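Long-range contacts in glutaredoxin related protein (Sulfolobus solfataricus, PDB 4MNN), which probably makes, breaks or rearranges protein disulfide bonds, as an atypical protein disulfide oxidoreductase of the glutaredoxin family with a thioredoxin fold: residues K46-K51 against A138-E143; T61-P66 against K132-D137; V103-T108 against I116-L121. One frame throughout, in Å; residues are numbered along the deposited sequence. Where two conformers were deposited one is given.

Contact 1: K46-K51 against A138-E143; sequences KKPLVK and ATEYEE
Lys47 reaches across to the turn that leads into helix 142-147 and meets Glu140 twice, once at its main chain and once at its carboxylate. Just ahead of that residue, Thr139 OG1 is hydrogen-bonded to Asp137 OD1, which also takes a weak bond from Glu140 N, so Asp137 OD1 ties the turn to the end of strand 131-137. At Glu140 the ammonium NZ of Lys47 lies 2.9 Å from the carbonyl O of Glu140, with the C=O to donor angle at 152° and the donor tilted somewhat from the carbonyl plane. The same NZ forms a salt bridge with Glu140 OE2, at 3.3 Å the weaker of the two bonds. The Lys47 chain runs straight as far as CE and turns only at its last torsion (chi4 -53°), which swings NZ onto both oxygens. Glu140 is bent at chi2 and slides past the lysine in the opposite direction; its OE2 also comes to 3.9 Å from CD of Pro48.

Tyr141, at the N-cap position of helix 142-147, brings a flat ring to the same lysine. CD of Lys47 sits over the centre of one face, 3.8 Å from the ring centroid, a CH-pi contact made by the aliphatic part of the chain; NZ is too distant for more than a weak cation-pi attraction. In the plane of this ring, at its edge, lies the carbonyl O of Pro48, and Tyr141 OH donates to it over 2.7 Å, approaching from above the carbonyl plane. The ring of Tyr63 packs edge-to-face with Tyr141.

At the surface the two thioredoxin-like halves thus also meet here. Lys47 uses its charged end on Glu140 and its methylenes on Tyr141, while the short phenol bond holds the ring edge at the Pro48 carbonyl, just before strand 49-54.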
loop_
_atom_site.group_PDB
_atom_site.type_symbol
_atom_site.label_atom_id
_atom_site.label_comp_id
_atom_site.label_asym_id
_atom_site.label_seq_id
_atom_site.Cartn_x
_atom_site.Cartn_y
_atom_site.Cartn_z
ATOM N N LYS A 46 13.349 -7.839 9.879
ATOM C CA LYS A 46 13.703 -7.015 11.031
ATOM C C LYS A 46 12.571 -6.045 11.352
ATOM O O LYS A 46 12.388 -5.627 12.513
ATOM C CB LYS A 46 14.993 -6.251 10.738
ATOM C CG LYS A 46 16.119 -7.179 10.312
ATOM C CD LYS A 46 17.427 -6.439 10.049
ATOM C CE LYS A 46 18.545 -7.441 9.801
ATOM N NZ LYS A 46 19.774 -6.799 9.225
ATOM N N LYS A 47 11.810 -5.674 10.319
ATOM C CA LYS A 47 10.680 -4.765 10.503
ATOM C C LYS A 47 9.507 -5.318 9.680
ATOM O O LYS A 47 9.691 -6.041 8.727
ATOM C CB LYS A 47 11.039 -3.353 10.042
ATOM C CG LYS A 47 12.056 -2.594 10.948
ATOM C CD LYS A 47 12.350 -1.228 10.322
ATOM C CE LYS A 47 13.180 -0.316 11.217
ATOM N NZ LYS A 47 12.589 -0.180 12.565
ATOM N N PRO A 48 8.293 -4.964 10.049
ATOM C CA PRO A 48 7.129 -5.469 9.319
ATOM C C PRO A 48 6.946 -4.958 7.895
ATOM O O PRO A 48 7.384 -3.843 7.539
ATOM C CB PRO A 48 5.953 -5.057 10.228
ATOM C CG PRO A 48 6.452 -3.836 10.936
ATOM C CD PRO A 48 7.901 -4.154 11.220
ATOM N N LEU A 49 6.315 -5.782 7.065
ATOM C CA LEU A 49 5.983 -5.316 5.737
ATOM C C LEU A 49 4.886 -6.176 5.186
ATOM O O LEU A 49 4.634 -7.272 5.694
ATOM C CB LEU A 49 7.189 -5.266 4.785
ATOM C CG LEU A 49 7.844 -6.314 3.866
ATOM C CD1 LEU A 49 9.129 -6.745 4.527
ATOM C CD2 LEU A 49 6.908 -7.448 3.472
ATOM N N VAL A 50 4.203 -5.678 4.164
ATOM C CA VAL A 50 3.155 -6.441 3.507
ATOM C C VAL A 50 3.184 -6.084 2.031
ATOM O O VAL A 50 3.215 -4.907 1.667
ATOM C CB VAL A 50 1.736 -6.159 4.084
ATOM C CG1 VAL A 50 1.337 -4.731 3.843
ATOM C CG2 VAL A 50 0.720 -7.122 3.442
ATOM N N LYS A 51 3.212 -7.120 1.196
ATOM C CA LYS A 51 3.257 -6.994 -0.264
ATOM C C LYS A 51 1.928 -7.491 -0.794
ATOM O O LYS A 51 1.425 -8.553 -0.358
ATOM C CB LYS A 51 4.355 -7.861 -0.878
ATOM C CG LYS A 51 5.731 -7.341 -0.606
ATOM C CD LYS A 51 6.784 -8.217 -1.264
ATOM C CE LYS A 51 8.066 -7.430 -1.456
ATOM N NZ LYS A 51 9.219 -8.378 -1.634
ATOM N N ALA A 138 6.685 6.128 8.315
ATOM C CA ALA A 138 7.855 6.889 8.729
ATOM C C ALA A 138 8.224 6.751 10.204
ATOM O O ALA A 138 9.360 7.072 10.578
ATOM C CB ALA A 138 7.635 8.364 8.378
ATOM N N THR A 139 7.268 6.323 11.040
ATOM C CA THR A 139 7.554 6.140 12.475
ATOM C C THR A 139 8.288 4.837 12.701
ATOM O O THR A 139 9.069 4.686 13.657
ATOM C CB THR A 139 6.242 6.123 13.344
ATOM O OG1 THR A 139 5.449 4.958 13.047
ATOM C CG2 THR A 139 5.443 7.377 13.076
ATOM N N GLU A 140 8.054 3.892 11.804
ATOM C CA GLU A 140 8.670 2.569 11.899
ATOM C C GLU A 140 9.962 2.538 11.087
ATOM O O GLU A 140 11.002 2.069 11.561
ATOM C CB GLU A 140 7.662 1.526 11.366
ATOM C CG GLU A 140 8.119 0.077 11.429
ATOM C CD GLU A 140 8.379 -0.365 12.851
ATOM O OE1 GLU A 140 7.551 -0.041 13.721
ATOM O OE2 GLU A 140 9.400 -1.028 13.084
ATOM N N TYR A 141 9.917 3.044 9.857
ATOM C CA TYR A 141 11.115 3.058 9.010
ATOM C C TYR A 141 11.784 4.431 9.074
ATOM O O TYR A 141 11.815 5.196 8.085
ATOM C CB TYR A 141 10.733 2.680 7.573
ATOM C CG TYR A 141 10.468 1.192 7.430
ATOM C CD1 TYR A 141 9.318 0.602 7.963
ATOM C CD2 TYR A 141 11.382 0.375 6.776
ATOM C CE1 TYR A 141 9.092 -0.772 7.828
ATOM C CE2 TYR A 141 11.176 -1.010 6.635
ATOM C CZ TYR A 141 10.035 -1.575 7.147
ATOM O OH TYR A 141 9.817 -2.922 6.945
ATOM N N GLU A 142 12.318 4.745 10.260
ATOM C CA GLU A 142 12.971 6.050 10.495
ATOM C C GLU A 142 14.201 6.340 9.634
ATOM O O GLU A 142 14.450 7.488 9.266
ATOM C CB GLU A 142 13.346 6.170 11.975
ATOM C CG GLU A 142 12.181 5.799 12.894
ATOM C CD GLU A 142 12.525 5.931 14.370
ATOM O OE1 GLU A 142 12.427 7.039 14.904
ATOM O OE2 GLU A 142 12.892 4.924 14.986
ATOM N N GLU A 143 14.971 5.317 9.309
ATOM C CA GLU A 143 16.148 5.541 8.479
ATOM C C GLU A 143 15.759 5.986 7.077
ATOM O O GLU A 143 16.381 6.898 6.491
ATOM C CB GLU A 143 16.982 4.258 8.406
ATOM C CG GLU A 143 17.648 3.901 9.728
ATOM C CD GLU A 143 18.426 2.578 9.649
ATOM O OE1 GLU A 143 19.388 2.495 8.844
ATOM O OE2 GLU A 143 18.066 1.632 10.389
#

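Contact 2: T61-P66 against K132-D137; sequences TYYGIP and KLEIYD
Tyr63 and Tyr136 form the tight side of this parallel strand pair. Their rings lie side by side, pointing the same way, with planes at 12° and centroids 4.6 Å apart, but so slid that they barely overlap. Tyr63 CD1 stands over the rim of the Tyr136 face, 3.3 Å from CE2 of Tyr136. Nearly equal first torsions (chi1 -65° and -64°) keep the two rings in step. The Tyr63 hydroxyl donates to Glu134 OE2 at 2.9 Å, meeting the carboxylate on its anti side and somewhat out of plane. On the opposite face of the sheet, CD1 of Tyr62 packs 3.6 Å from CB of Ile135. Between these layers the backbone ladder is straightest at Tyr63, whose N reaches Ile135 O at 2.7 Å and whose O receives Asp137 N; the rung from Thr61 N to Leu133 O is weak.

Beyond Gly64 the strands part and water takes over. One water accepts from Tyr62 OH, 2.7 Å away, and donates to Ile65 O and Asp137 OD2; a second accepts from Ile65 N and also donates to Asp137 OD2. Asp137 OD1 is held by Thr139 OG1.

The central strands 57-63 and 131-137 therefore splice the two thioredoxin-like halves into one sheet, by direct bonds along its middle and by a water-bridged carboxylate where the strands end.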
loop_
_atom_site.group_PDB
_atom_site.type_symbol
_atom_site.label_atom_id
_atom_site.label_comp_id
_atom_site.label_asym_id
_atom_site.label_seq_id
_atom_site.Cartn_x
_atom_site.Cartn_y
_atom_site.Cartn_z
ATOM N N THR A 61 4.341 -2.497 -1.975
ATOM C CA THR A 61 4.817 -3.018 -0.700
ATOM C C THR A 61 4.578 -1.865 0.266
ATOM O O THR A 61 4.889 -0.705 -0.055
ATOM C CB THR A 61 6.333 -3.266 -0.654
ATOM O OG1 THR A 61 6.686 -4.259 -1.606
ATOM C CG2 THR A 61 6.746 -3.776 0.750
ATOM N N TYR A 62 4.024 -2.197 1.423
ATOM C CA TYR A 62 3.771 -1.246 2.479
ATOM C C TYR A 62 4.750 -1.654 3.587
ATOM O O TYR A 62 4.657 -2.792 4.122
ATOM C CB TYR A 62 2.340 -1.424 2.987
ATOM C CG TYR A 62 1.920 -0.371 3.973
ATOM C CD1 TYR A 62 1.035 0.656 3.610
ATOM C CD2 TYR A 62 2.391 -0.402 5.302
ATOM C CE1 TYR A 62 0.628 1.623 4.546
ATOM C CE2 TYR A 62 1.992 0.556 6.243
ATOM C CZ TYR A 62 1.121 1.562 5.866
ATOM O OH TYR A 62 0.770 2.524 6.802
ATOM N N TYR A 63 5.680 -0.758 3.899
ATOM C CA TYR A 63 6.663 -0.978 4.943
ATOM C C TYR A 63 6.132 -0.417 6.264
ATOM O O TYR A 63 6.170 0.788 6.508
ATOM C CB TYR A 63 7.981 -0.322 4.538
ATOM C CG TYR A 63 8.575 -0.984 3.298
ATOM C CD1 TYR A 63 8.423 -0.410 2.023
ATOM C CD2 TYR A 63 9.338 -2.162 3.415
ATOM C CE1 TYR A 63 9.016 -0.976 0.913
ATOM C CE2 TYR A 63 9.951 -2.742 2.302
ATOM C CZ TYR A 63 9.785 -2.146 1.059
ATOM O OH TYR A 63 10.378 -2.722 -0.052
ATOM N N GLY A 64 5.636 -1.345 7.094
ATOM C CA GLY A 64 5.032 -1.053 8.380
ATOM C C GLY A 64 3.812 -1.947 8.408
ATOM O O GLY A 64 3.781 -2.953 7.675
ATOM N N ILE A 65 2.804 -1.595 9.202
ATOM C CA ILE A 65 1.570 -2.400 9.239
ATOM C C ILE A 65 0.451 -1.402 8.987
ATOM O O ILE A 65 0.303 -0.412 9.700
ATOM C CB ILE A 65 1.381 -3.116 10.610
ATOM C CG1 ILE A 65 2.580 -4.049 10.861
ATOM C CG2 ILE A 65 0.055 -3.882 10.615
ATOM C CD1 ILE A 65 2.546 -4.737 12.233
ATOM N N PRO A 66 -0.365 -1.644 7.952
ATOM C CA PRO A 66 -1.431 -0.688 7.662
ATOM C C PRO A 66 -2.644 -0.668 8.579
ATOM O O PRO A 66 -3.745 -0.988 8.144
ATOM C CB PRO A 66 -1.797 -1.026 6.220
ATOM C CG PRO A 66 -1.638 -2.500 6.181
ATOM C CD PRO A 66 -0.345 -2.745 6.970
ATOM N N LYS A 132 6.765 1.666 -9.602
ATOM C CA LYS A 132 7.054 0.720 -8.522
ATOM C C LYS A 132 6.718 1.489 -7.250
ATOM O O LYS A 132 7.496 2.332 -6.809
ATOM C CB LYS A 132 8.524 0.299 -8.502
ATOM C CG LYS A 132 8.772 -0.709 -7.365
ATOM C CD LYS A 132 10.219 -1.071 -7.215
ATOM C CE LYS A 132 10.350 -2.212 -6.236
ATOM N NZ LYS A 132 11.745 -2.672 -6.048
ATOM N N LEU A 133 5.524 1.214 -6.709
ATOM C CA LEU A 133 5.014 1.888 -5.513
ATOM C C LEU A 133 5.431 1.231 -4.205
ATOM O O LEU A 133 5.257 0.032 -4.012
ATOM C CB LEU A 133 3.460 1.943 -5.559
ATOM C CG LEU A 133 2.794 2.593 -4.326
ATOM C CD1 LEU A 133 3.217 4.065 -4.272
ATOM C CD2 LEU A 133 1.263 2.449 -4.406
ATOM N N GLU A 134 5.977 2.025 -3.301
ATOM C CA GLU A 134 6.346 1.538 -1.967
ATOM C C GLU A 134 5.806 2.555 -0.991
ATOM O O GLU A 134 5.932 3.769 -1.238
ATOM C CB GLU A 134 7.872 1.430 -1.836
ATOM C CG GLU A 134 8.409 0.269 -2.721
ATOM C CD GLU A 134 9.921 0.148 -2.731
ATOM O OE1 GLU A 134 10.603 1.086 -3.185
ATOM O OE2 GLU A 134 10.414 -0.899 -2.287
ATOM N N ILE A 135 5.208 2.083 0.102
ATOM C CA ILE A 135 4.657 2.987 1.116
ATOM C C ILE A 135 5.464 2.727 2.357
ATOM O O ILE A 135 5.758 1.586 2.645
ATOM C CB ILE A 135 3.198 2.643 1.465
ATOM C CG1 ILE A 135 2.397 2.368 0.186
ATOM C CG2 ILE A 135 2.598 3.783 2.313
ATOM C CD1 ILE A 135 2.263 3.541 -0.748
ATOM N N TYR A 136 5.828 3.781 3.082
ATOM C CA TYR A 136 6.603 3.622 4.315
ATOM C C TYR A 136 5.957 4.315 5.488
ATOM O O TYR A 136 5.629 5.482 5.386
ATOM C CB TYR A 136 7.992 4.248 4.182
ATOM C CG TYR A 136 8.881 3.597 3.153
ATOM C CD1 TYR A 136 8.790 3.942 1.793
ATOM C CD2 TYR A 136 9.815 2.635 3.541
ATOM C CE1 TYR A 136 9.618 3.347 0.837
ATOM C CE2 TYR A 136 10.647 2.021 2.590
ATOM C CZ TYR A 136 10.545 2.384 1.248
ATOM O OH TYR A 136 11.363 1.777 0.318
ATOM N N ASP A 137 5.781 3.589 6.591
ATOM C CA ASP A 137 5.304 4.177 7.844
ATOM C C ASP A 137 6.612 4.806 8.399
ATOM O O ASP A 137 7.538 4.100 8.840
ATOM C CB ASP A 137 4.804 3.110 8.816
ATOM C CG ASP A 137 4.380 3.697 10.186
ATOM O OD1 ASP A 137 4.912 4.737 10.610
ATOM O OD2 ASP A 137 3.538 3.096 10.869
HETATM O O HOH W 1 1.293 2.110 9.444
HETATM O O HOH W 2 3.844 0.175 11.051
#

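Contact 3: V103-T108 against I116-L121; sequences VKLFVT and ITAEFL
Leu105 carries most of the apolar packing between strand 101-107 and helix 114-127, and it does so with both methyls and its CB. CD2 approaches the helix backbone itself, 3.7 Å from CA of Ala118, where the small side chain lets it come close; the Ala118 methyl stands only slightly farther off. CD1 turns to Thr117 and meets CG2 of Thr117 at 3.7 Å, the two side chains crossing at a slant. One turn on, CD1 of Leu121 covers the root of the leucine, 3.9 Å from CB of Leu105. CG of Leu105 points opposite its own backbone N (chi1 170°), so that the isobutyl group projects from the strand among Thr117, Ala118 and Leu121. Val103 adds a looser touch, its CG1 4.2 Å from CD1 of Leu121.

The one polar side chain at the interface turns back to its own chain. Thr117 meets the strand with its methyl, while OG1 is hydrogen-bonded to the carbonyl of Lys113, just ahead of the helix; Thr117 O in turn receives the N of Leu121 at 3.0 Å, an ordinary helical bond.

As to direction, the short strand and helix axes run almost antiparallel, 158° apart and 9.7 Å at closest approach, as the first leg of a beta-alpha-beta unit requires. Ile135 of the next strand also packs on Leu105, and Ile156 touches it too.

Van der Waals packing of apolar groups, with no polar bond from strand to helix, thus seats on the sheet the helix whose first residue, Cys114, is disulfide-bonded to Cys111 in a CxxC arrangement of thioredoxin type.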
loop_
_atom_site.group_PDB
_atom_site.type_symbol
_atom_site.label_atom_id
_atom_site.label_comp_id
_atom_site.label_asym_id
_atom_site.label_seq_id
_atom_site.Cartn_x
_atom_site.Cartn_y
_atom_site.Cartn_z
ATOM N N VAL A 103 8.127 5.287 -6.900
ATOM C CA VAL A 103 7.232 6.242 -6.265
ATOM C C VAL A 103 7.189 5.772 -4.811
ATOM O O VAL A 103 6.755 4.648 -4.534
ATOM C CB VAL A 103 5.784 6.205 -6.855
ATOM C CG1 VAL A 103 4.874 7.227 -6.097
ATOM C CG2 VAL A 103 5.825 6.541 -8.342
ATOM N N LYS A 104 7.681 6.595 -3.885
ATOM C CA LYS A 104 7.646 6.257 -2.469
ATOM C C LYS A 104 6.800 7.251 -1.723
ATOM O O LYS A 104 7.011 8.464 -1.822
ATOM C CB LYS A 104 9.041 6.264 -1.851
ATOM C CG LYS A 104 9.923 5.204 -2.490
ATOM C CD LYS A 104 11.356 5.249 -1.981
ATOM C CE LYS A 104 12.114 4.076 -2.647
ATOM N NZ LYS A 104 13.414 3.842 -2.028
ATOM N N LEU A 105 5.863 6.725 -0.955
ATOM C CA LEU A 105 4.977 7.561 -0.155
ATOM C C LEU A 105 5.297 7.332 1.316
ATOM O O LEU A 105 5.309 6.194 1.762
ATOM C CB LEU A 105 3.507 7.171 -0.401
ATOM C CG LEU A 105 2.533 7.848 0.584
ATOM C CD1 LEU A 105 2.538 9.355 0.348
ATOM C CD2 LEU A 105 1.084 7.303 0.411
ATOM N N PHE A 106 5.598 8.400 2.046
ATOM C CA PHE A 106 5.827 8.314 3.475
ATOM C C PHE A 106 4.573 8.770 4.192
ATOM O O PHE A 106 4.003 9.805 3.855
ATOM C CB PHE A 106 7.017 9.189 3.876
ATOM C CG PHE A 106 8.335 8.644 3.343
ATOM C CD1 PHE A 106 9.117 7.812 4.128
ATOM C CD2 PHE A 106 8.702 8.857 2.018
ATOM C CE1 PHE A 106 10.241 7.192 3.606
ATOM C CE2 PHE A 106 9.829 8.239 1.472
ATOM C CZ PHE A 106 10.595 7.404 2.279
ATOM N N VAL A 107 4.166 7.992 5.192
ATOM C CA VAL A 107 3.000 8.312 6.002
ATOM C C VAL A 107 3.299 8.015 7.475
ATOM O O VAL A 107 4.371 7.507 7.816
ATOM C CB VAL A 107 1.772 7.394 5.623
ATOM C CG1 VAL A 107 1.442 7.504 4.127
ATOM C CG2 VAL A 107 2.082 5.908 5.988
ATOM N N THR A 108 2.349 8.383 8.336
ATOM C CA THR A 108 2.368 8.013 9.757
ATOM C C THR A 108 0.890 7.831 10.112
ATOM O O THR A 108 0.020 8.289 9.377
ATOM C CB THR A 108 2.984 9.093 10.690
ATOM O OG1 THR A 108 2.156 10.274 10.690
ATOM C CG2 THR A 108 4.378 9.442 10.207
ATOM N N ILE A 116 -5.751 9.547 2.102
ATOM C CA ILE A 116 -6.250 10.060 0.836
ATOM C C ILE A 116 -5.159 9.835 -0.230
ATOM O O ILE A 116 -5.437 9.390 -1.346
ATOM C CB ILE A 116 -6.580 11.572 0.962
ATOM C CG1 ILE A 116 -7.373 11.817 2.261
ATOM C CG2 ILE A 116 -7.340 12.042 -0.257
ATOM C CD1 ILE A 116 -7.720 13.273 2.555
ATOM N N THR A 117 -3.907 10.116 0.127
ATOM C CA THR A 117 -2.806 9.935 -0.828
ATOM C C THR A 117 -2.523 8.475 -1.123
ATOM O O THR A 117 -2.263 8.121 -2.264
ATOM C CB THR A 117 -1.551 10.637 -0.326
ATOM O OG1 THR A 117 -1.896 12.003 -0.056
ATOM C CG2 THR A 117 -0.444 10.640 -1.431
ATOM N N ALA A 118 -2.540 7.630 -0.095
ATOM C CA ALA A 118 -2.338 6.205 -0.329
ATOM C C ALA A 118 -3.409 5.658 -1.273
ATOM O O ALA A 118 -3.113 4.898 -2.194
ATOM C CB ALA A 118 -2.387 5.452 0.958
ATOM N N GLU A 119 -4.673 6.014 -1.041
ATOM C CA GLU A 119 -5.737 5.484 -1.905
ATOM C C GLU A 119 -5.534 5.834 -3.370
ATOM O O GLU A 119 -5.738 5.016 -4.275
ATOM C CB GLU A 119 -7.072 6.020 -1.416
ATOM C CG GLU A 119 -8.273 5.399 -2.122
ATOM C CD GLU A 119 -9.391 5.079 -1.137
ATOM O OE1 GLU A 119 -10.006 6.025 -0.577
ATOM O OE2 GLU A 119 -9.642 3.877 -0.922
ATOM N N PHE A 120 -5.116 7.073 -3.595
ATOM C CA PHE A 120 -4.862 7.601 -4.925
ATOM C C PHE A 120 -3.695 6.809 -5.547
ATOM O O PHE A 120 -3.815 6.273 -6.653
ATOM C CB PHE A 120 -4.522 9.096 -4.814
ATOM C CG PHE A 120 -4.162 9.740 -6.126
ATOM C CD1 PHE A 120 -5.155 10.121 -7.024
ATOM C CD2 PHE A 120 -2.831 9.987 -6.450
ATOM C CE1 PHE A 120 -4.829 10.754 -8.243
ATOM C CE2 PHE A 120 -2.484 10.609 -7.653
ATOM C CZ PHE A 120 -3.489 10.998 -8.553
ATOM N N LEU A 121 -2.598 6.662 -4.807
ATOM C CA LEU A 121 -1.453 5.931 -5.362
ATOM C C LEU A 121 -1.705 4.439 -5.530
ATOM O O LEU A 121 -1.176 3.839 -6.463
ATOM C CB LEU A 121 -0.193 6.187 -4.517
ATOM C CG LEU A 121 0.288 7.635 -4.618
ATOM C CD1 LEU A 121 1.500 7.850 -3.657
ATOM C CD2 LEU A 121 0.714 7.961 -6.093
#

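All three contacts reach the one mixed seven-stranded sheet. Contact 2 lies closest to the centre of the molecule, about 7 Å from contact 1 and 8 Å from contact 3, centre to centre; contacts 1 and 3 are 14 Å apart. Along the sequence 46-51 comes first, then 61-66, 103-108, 116-121, 132-137 and 138-143, so contact 1 encloses contact 2, which encloses contact 3. Strands 49-54, 57-63, 131-137 and 101-107 are successive neighbours across the sheet. Contacts 1 and 2 join the two thioredoxin-like halves, at the surface and in the interior, whereas contact 3 packs a helix of the second half on the sheet.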